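Local coordinates for alcohol oxidase (Myceliophthora thermophila, PDB 6F74), which binds FAD and probably uses it to oxidise a substrate at the expense of oxygen, as a flavoprotein oxidase of the vanillyl-alcohol oxidase type, at residues Ala286-Gly291 with Lys482-Ser487; Ala529-Ala534 with Gly546-Tyr551. One frame throughout, in Å; residues are numbered along the deposited sequence.

Contact 1: Ala286-Gly291 with Lys482-Ser487; sequences AIRGGG and KADTSS
R288 reaches out of the turn that follows helix 281-287 and puts both terminal nitrogens of its guanidinium on the loop 482-487, where D484 and S486 belong to an Asx turn overlaid on a type I beta turn from D484 to S487. R288 NH2 makes a salt bridge to D484 OD2 at 2.9 Å, nearly straight at 166°, with the oxygen lying in the guanidinium plane but approached from above the carboxylate plane. R288 NH1 donates to S486 OG at 2.7 Å, a more bent bond to an oxygen somewhat tilted from the same plane. Within the Asx turn D484 OD1 accepts S486 N at 3.0 Å, and S486 OG gives its proton to that same carboxylate oxygen at 2.6 Å. The S486 hydroxyl therefore relays between arginine and aspartate, while the two bonds at OD1 fix the rotation of the carboxylate. The R288 chain kinks at chi3 (52°); the R288 and D484 side chains cross at about a right angle, their flat groups 42° apart. R288 NE donates to A257 O, and NH2 has a second anion in D258, which also takes the hydroxyl of S487. Two carboxylates thus offset the positive charge of a buried guanidinium. The contact joins three parts of the chain: the glycine-rich turn after helix 281-287, helix 256-259, and the loop leading to strand 498-503. Packing is lighter: S487 CA lies over one guanidinium face, toward its rim and 3.8 Å above the plane, with S487 CB 3.7 Å from R288 NH2.

Contact 2: Ala529-Ala534 with Gly546-Tyr551; sequences ALKKLA and GSDPEY
K531, near the C-terminal end of helix 512-533, reaches D548 with a side chain fully extended beyond CG. Just before it, L530 turns to T436 and R438 of strand 435-440. CG of K531 itself stands anti to the carbonyl carbon (chi1 -75°), and the straight chain carries NZ to D548 OD2 at 2.6 Å, a salt bridge met on the syn side of the carboxylate. A water bridges the same pair, accepting from K531 NZ at 3.0 Å and donating to D548 OD1 at 2.8 Å. That oxygen also takes E550 N from well above the carboxylate plane, at 3.0 Å, closing an Asx turn within the type I beta turn from D548 to Y551, just ahead of helix 551-556. E550 adds its CB, 3.8 Å from K531 NZ, while its carboxylate bends away. With an alanine here instead of D548, K531 NZ is likely to lose its charge partner and E550 N its side-chain acceptor, the turn then being held by the backbone bond from Y551 N to D548 O without the side-chain one. Farther along, L533 packs on helix 448-458, so the two leucines fix the helix against its neighbours while the lysine projects from another side. The chemistry is therefore a single charge pair braced by water, in which D548 orders its own turn and anchors it to the preceding helix.

Contact 1 and contact 2 are separate sites, their centres 22 Å apart and their nearest atoms about 9 Å from each other; along the chain contact 1 closes before contact 2 opens. Both pin a loop with an Asx turn to a basic side chain, but one joins segments 191 residues apart and the other bridges only 12. The side chain of R288 is well removed from the flavin, about 13 Å from the bound FAD and about 9 Å from the side chain of V297, which binds it, whereas the D548 side chain is about 11 Å from that of Y540, another FAD-binding residue, which lies between the two segments of contact 2.

Contact 1: Ala286-Gly291 with Lys482-Ser487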
loop_
_atom_site.group_PDB
_atom_site.type_symbol
_atom_site.label_atom_id
_atom_site.label_comp_id
_atom_site.label_asym_id
_atom_site.label_seq_id
_atom_site.Cartn_x
_atom_site.Cartn_y
_atom_site.Cartn_z
ATOM N N ALA A 286 5.580 -16.845 -4.057
ATOM C CA ALA A 286 4.323 -16.391 -3.438
ATOM C C ALA A 286 4.443 -15.036 -2.720
ATOM O O ALA A 286 3.594 -14.151 -2.894
ATOM C CB ALA A 286 3.822 -17.444 -2.475
ATOM N N ILE A 287 5.490 -14.868 -1.921
ATOM C CA ILE A 287 5.675 -13.585 -1.201
ATOM C C ILE A 287 6.100 -12.423 -2.089
ATOM O O ILE A 287 6.031 -11.275 -1.659
ATOM C CB ILE A 287 6.632 -13.685 0.004
ATOM C CG1 ILE A 287 8.062 -14.062 -0.410
ATOM C CG2 ILE A 287 6.101 -14.698 0.999
ATOM C CD1 ILE A 287 9.106 -13.610 0.614
ATOM N N ARG A 288 6.564 -12.724 -3.306
ATOM C CA ARG A 288 6.952 -11.706 -4.280
ATOM C C ARG A 288 5.835 -11.457 -5.289
ATOM O O ARG A 288 5.999 -11.684 -6.487
ATOM C CB ARG A 288 8.240 -12.153 -4.984
ATOM C CG ARG A 288 9.476 -12.097 -4.096
ATOM C CD ARG A 288 10.722 -12.565 -4.821
ATOM N NE ARG A 288 10.910 -11.868 -6.109
ATOM C CZ ARG A 288 11.598 -12.334 -7.151
ATOM N NH1 ARG A 288 12.209 -13.511 -7.108
ATOM N NH2 ARG A 288 11.676 -11.625 -8.274
ATOM N N GLY A 289 4.698 -10.969 -4.805
ATOM C CA GLY A 289 3.538 -10.637 -5.654
ATOM C C GLY A 289 2.212 -11.290 -5.280
ATOM O O GLY A 289 1.156 -10.871 -5.772
ATOM N N GLY A 290 2.240 -12.298 -4.415
ATOM C CA GLY A 290 1.033 -13.012 -4.010
ATOM C C GLY A 290 0.412 -12.561 -2.721
ATOM O O GLY A 290 -0.418 -13.265 -2.174
ATOM N N GLY A 291 0.820 -11.394 -2.227
ATOM C CA GLY A 291 0.251 -10.829 -1.039
ATOM C C GLY A 291 0.799 -11.372 0.251
ATOM O O GLY A 291 1.810 -12.050 0.256
ATOM N N LYS A 482 9.974 -9.432 -16.516
ATOM C CA LYS A 482 9.220 -10.580 -16.974
ATOM C C LYS A 482 10.082 -11.812 -17.224
ATOM O O LYS A 482 9.597 -12.938 -17.053
ATOM C CB LYS A 482 8.460 -10.215 -18.252
ATOM C CG LYS A 482 7.691 -11.388 -18.860
ATOM C CD LYS A 482 7.818 -11.540 -20.405
ATOM C CE LYS A 482 6.581 -11.047 -21.170
ATOM N NZ LYS A 482 5.541 -12.135 -21.255
ATOM N N ALA A 483 11.341 -11.621 -17.631
ATOM C CA ALA A 483 12.295 -12.739 -17.754
ATOM C C ALA A 483 12.539 -13.510 -16.445
ATOM O O ALA A 483 12.892 -14.690 -16.470
ATOM C CB ALA A 483 13.610 -12.263 -18.330
ATOM N N ASP A 484 12.330 -12.850 -15.307
ATOM C CA ASP A 484 12.512 -13.476 -14.015
ATOM C C ASP A 484 11.302 -14.361 -13.609
ATOM O O ASP A 484 10.323 -13.896 -13.020
ATOM C CB ASP A 484 12.787 -12.401 -12.958
ATOM C CG ASP A 484 13.061 -12.983 -11.586
ATOM O OD1 ASP A 484 13.073 -14.221 -11.466
ATOM O OD2 ASP A 484 13.258 -12.196 -10.636
ATOM N N THR A 485 11.420 -15.652 -13.887
ATOM C CA THR A 485 10.356 -16.615 -13.571
ATOM C C THR A 485 10.223 -16.956 -12.079
ATOM O O THR A 485 9.246 -17.607 -11.694
ATOM C CB THR A 485 10.565 -17.924 -14.328
ATOM O OG1 THR A 485 11.831 -18.472 -13.959
ATOM C CG2 THR A 485 10.524 -17.702 -15.847
ATOM N N SER A 486 11.197 -16.569 -11.249
ATOM C CA SER A 486 11.070 -16.709 -9.787
ATOM C C SER A 486 10.065 -15.701 -9.178
ATOM O O SER A 486 9.673 -15.812 -8.016
ATOM C CB SER A 486 12.434 -16.537 -9.114
ATOM O OG SER A 486 12.824 -15.186 -9.108
ATOM N N SER A 487 9.692 -14.687 -9.953
ATOM C CA SER A 487 8.744 -13.673 -9.509
ATOM C C SER A 487 7.301 -14.147 -9.501
ATOM O O SER A 487 6.889 -14.925 -10.358
ATOM C CB SER A 487 8.836 -12.458 -10.420
ATOM O OG SER A 487 7.977 -11.453 -9.971
#

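Contact 2: Ala529-Ala534 with Gly546-Tyr551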
loop_
_atom_site.group_PDB
_atom_site.type_symbol
_atom_site.label_atom_id
_atom_site.label_comp_id
_atom_site.label_asym_id
_atom_site.label_seq_id
_atom_site.Cartn_x
_atom_site.Cartn_y
_atom_site.Cartn_z
ATOM N N ALA A 529 -15.682 1.397 -15.155
ATOM C CA ALA A 529 -15.230 2.192 -16.287
ATOM C C ALA A 529 -13.771 1.856 -16.575
ATOM O O ALA A 529 -13.379 1.721 -17.739
ATOM C CB ALA A 529 -15.363 3.664 -15.989
ATOM N N LEU A 530 -12.975 1.723 -15.509
ATOM C CA LEU A 530 -11.555 1.412 -15.665
ATOM C C LEU A 530 -11.339 0.038 -16.266
ATOM O O LEU A 530 -10.417 -0.138 -17.078
ATOM C CB LEU A 530 -10.817 1.524 -14.340
ATOM C CG LEU A 530 -10.646 2.922 -13.754
ATOM C CD1 LEU A 530 -9.947 2.859 -12.403
ATOM C CD2 LEU A 530 -9.912 3.870 -14.713
ATOM N N LYS A 531 -12.185 -0.925 -15.881
ATOM C CA LYS A 531 -12.147 -2.272 -16.448
ATOM C C LYS A 531 -12.536 -2.292 -17.884
ATOM O O LYS A 531 -11.900 -2.995 -18.675
ATOM C CB LYS A 531 -13.027 -3.258 -15.651
ATOM C CG LYS A 531 -12.385 -3.660 -14.343
ATOM C CD LYS A 531 -13.040 -4.830 -13.628
ATOM C CE LYS A 531 -12.405 -4.996 -12.249
ATOM N NZ LYS A 531 -12.917 -6.140 -11.420
ATOM N N LYS A 532 -13.578 -1.532 -18.238
ATOM C CA LYS A 532 -13.984 -1.397 -19.633
ATOM C C LYS A 532 -12.886 -0.790 -20.489
ATOM O O LYS A 532 -12.675 -1.224 -21.626
ATOM C CB LYS A 532 -15.259 -0.561 -19.759
ATOM C CG LYS A 532 -15.786 -0.462 -21.198
ATOM C CD LYS A 532 -17.175 0.172 -21.237
ATOM C CE LYS A 532 -17.642 0.370 -22.653
ATOM N NZ LYS A 532 -18.709 1.404 -22.700
ATOM N N LEU A 533 -12.200 0.222 -19.969
ATOM C CA LEU A 533 -11.028 0.776 -20.641
ATOM C C LEU A 533 -9.911 -0.242 -20.833
ATOM O O LEU A 533 -9.399 -0.378 -21.948
ATOM C CB LEU A 533 -10.468 1.939 -19.853
ATOM C CG LEU A 533 -9.231 2.641 -20.436
ATOM C CD1 LEU A 533 -9.530 3.218 -21.813
ATOM C CD2 LEU A 533 -8.796 3.716 -19.443
ATOM N N ALA A 534 -9.526 -0.919 -19.752
ATOM C CA ALA A 534 -8.468 -1.946 -19.810
ATOM C C ALA A 534 -8.937 -3.293 -19.265
ATOM O O ALA A 534 -8.668 -3.616 -18.116
ATOM C CB ALA A 534 -7.233 -1.471 -19.065
ATOM N N GLY A 546 -10.949 -3.711 -2.350
ATOM C CA GLY A 546 -11.128 -4.934 -1.561
ATOM C C GLY A 546 -12.560 -5.415 -1.571
ATOM O O GLY A 546 -12.799 -6.514 -1.094
ATOM N N SER A 547 -13.514 -4.609 -2.078
ATOM C CA SER A 547 -14.915 -5.049 -2.240
ATOM C C SER A 547 -15.287 -5.530 -3.616
ATOM O O SER A 547 -16.466 -5.857 -3.824
ATOM C CB SER A 547 -15.866 -3.913 -1.918
ATOM O OG SER A 547 -15.684 -3.579 -0.556
ATOM N N ASP A 548 -14.319 -5.604 -4.536
ATOM C CA ASP A 548 -14.592 -6.035 -5.888
ATOM C C ASP A 548 -14.921 -7.516 -5.838
ATOM O O ASP A 548 -14.078 -8.314 -5.409
ATOM C CB ASP A 548 -13.367 -5.747 -6.758
ATOM C CG ASP A 548 -13.502 -6.251 -8.196
ATOM O OD1 ASP A 548 -14.625 -6.526 -8.676
ATOM O OD2 ASP A 548 -12.452 -6.341 -8.876
ATOM N N PRO A 549 -16.150 -7.909 -6.248
ATOM C CA PRO A 549 -16.456 -9.336 -6.403
ATOM C C PRO A 549 -15.420 -10.118 -7.210
ATOM O O PRO A 549 -15.287 -11.332 -7.035
ATOM C CB PRO A 549 -17.774 -9.339 -7.199
ATOM C CG PRO A 549 -18.419 -8.022 -6.890
ATOM C CD PRO A 549 -17.274 -7.057 -6.666
ATOM N N GLU A 550 -14.753 -9.444 -8.140
ATOM C CA GLU A 550 -13.732 -10.095 -8.957
ATOM C C GLU A 550 -12.322 -9.804 -8.492
ATOM O O GLU A 550 -11.390 -9.900 -9.296
ATOM C CB GLU A 550 -13.903 -9.657 -10.410
ATOM C CG GLU A 550 -15.278 -9.926 -11.006
ATOM C CD GLU A 550 -15.654 -11.384 -11.050
ATOM O OE1 GLU A 550 -14.734 -12.256 -11.079
ATOM O OE2 GLU A 550 -16.893 -11.664 -11.027
ATOM N N TYR A 551 -12.154 -9.454 -7.213
ATOM C CA TYR A 551 -10.840 -9.072 -6.665
ATOM C C TYR A 551 -9.764 -10.104 -6.872
ATOM O O TYR A 551 -8.626 -9.733 -6.996
ATOM C CB TYR A 551 -10.882 -8.717 -5.165
ATOM C CG TYR A 551 -10.900 -9.911 -4.230
ATOM C CD1 TYR A 551 -9.701 -10.555 -3.825
ATOM C CD2 TYR A 551 -12.093 -10.413 -3.752
ATOM C CE1 TYR A 551 -9.727 -11.673 -2.981
ATOM C CE2 TYR A 551 -12.128 -11.516 -2.890
ATOM C CZ TYR A 551 -10.958 -12.149 -2.525
ATOM O OH TYR A 551 -11.013 -13.254 -1.719
HETATM O O HOH W 1 -15.649 -5.140 -10.853
#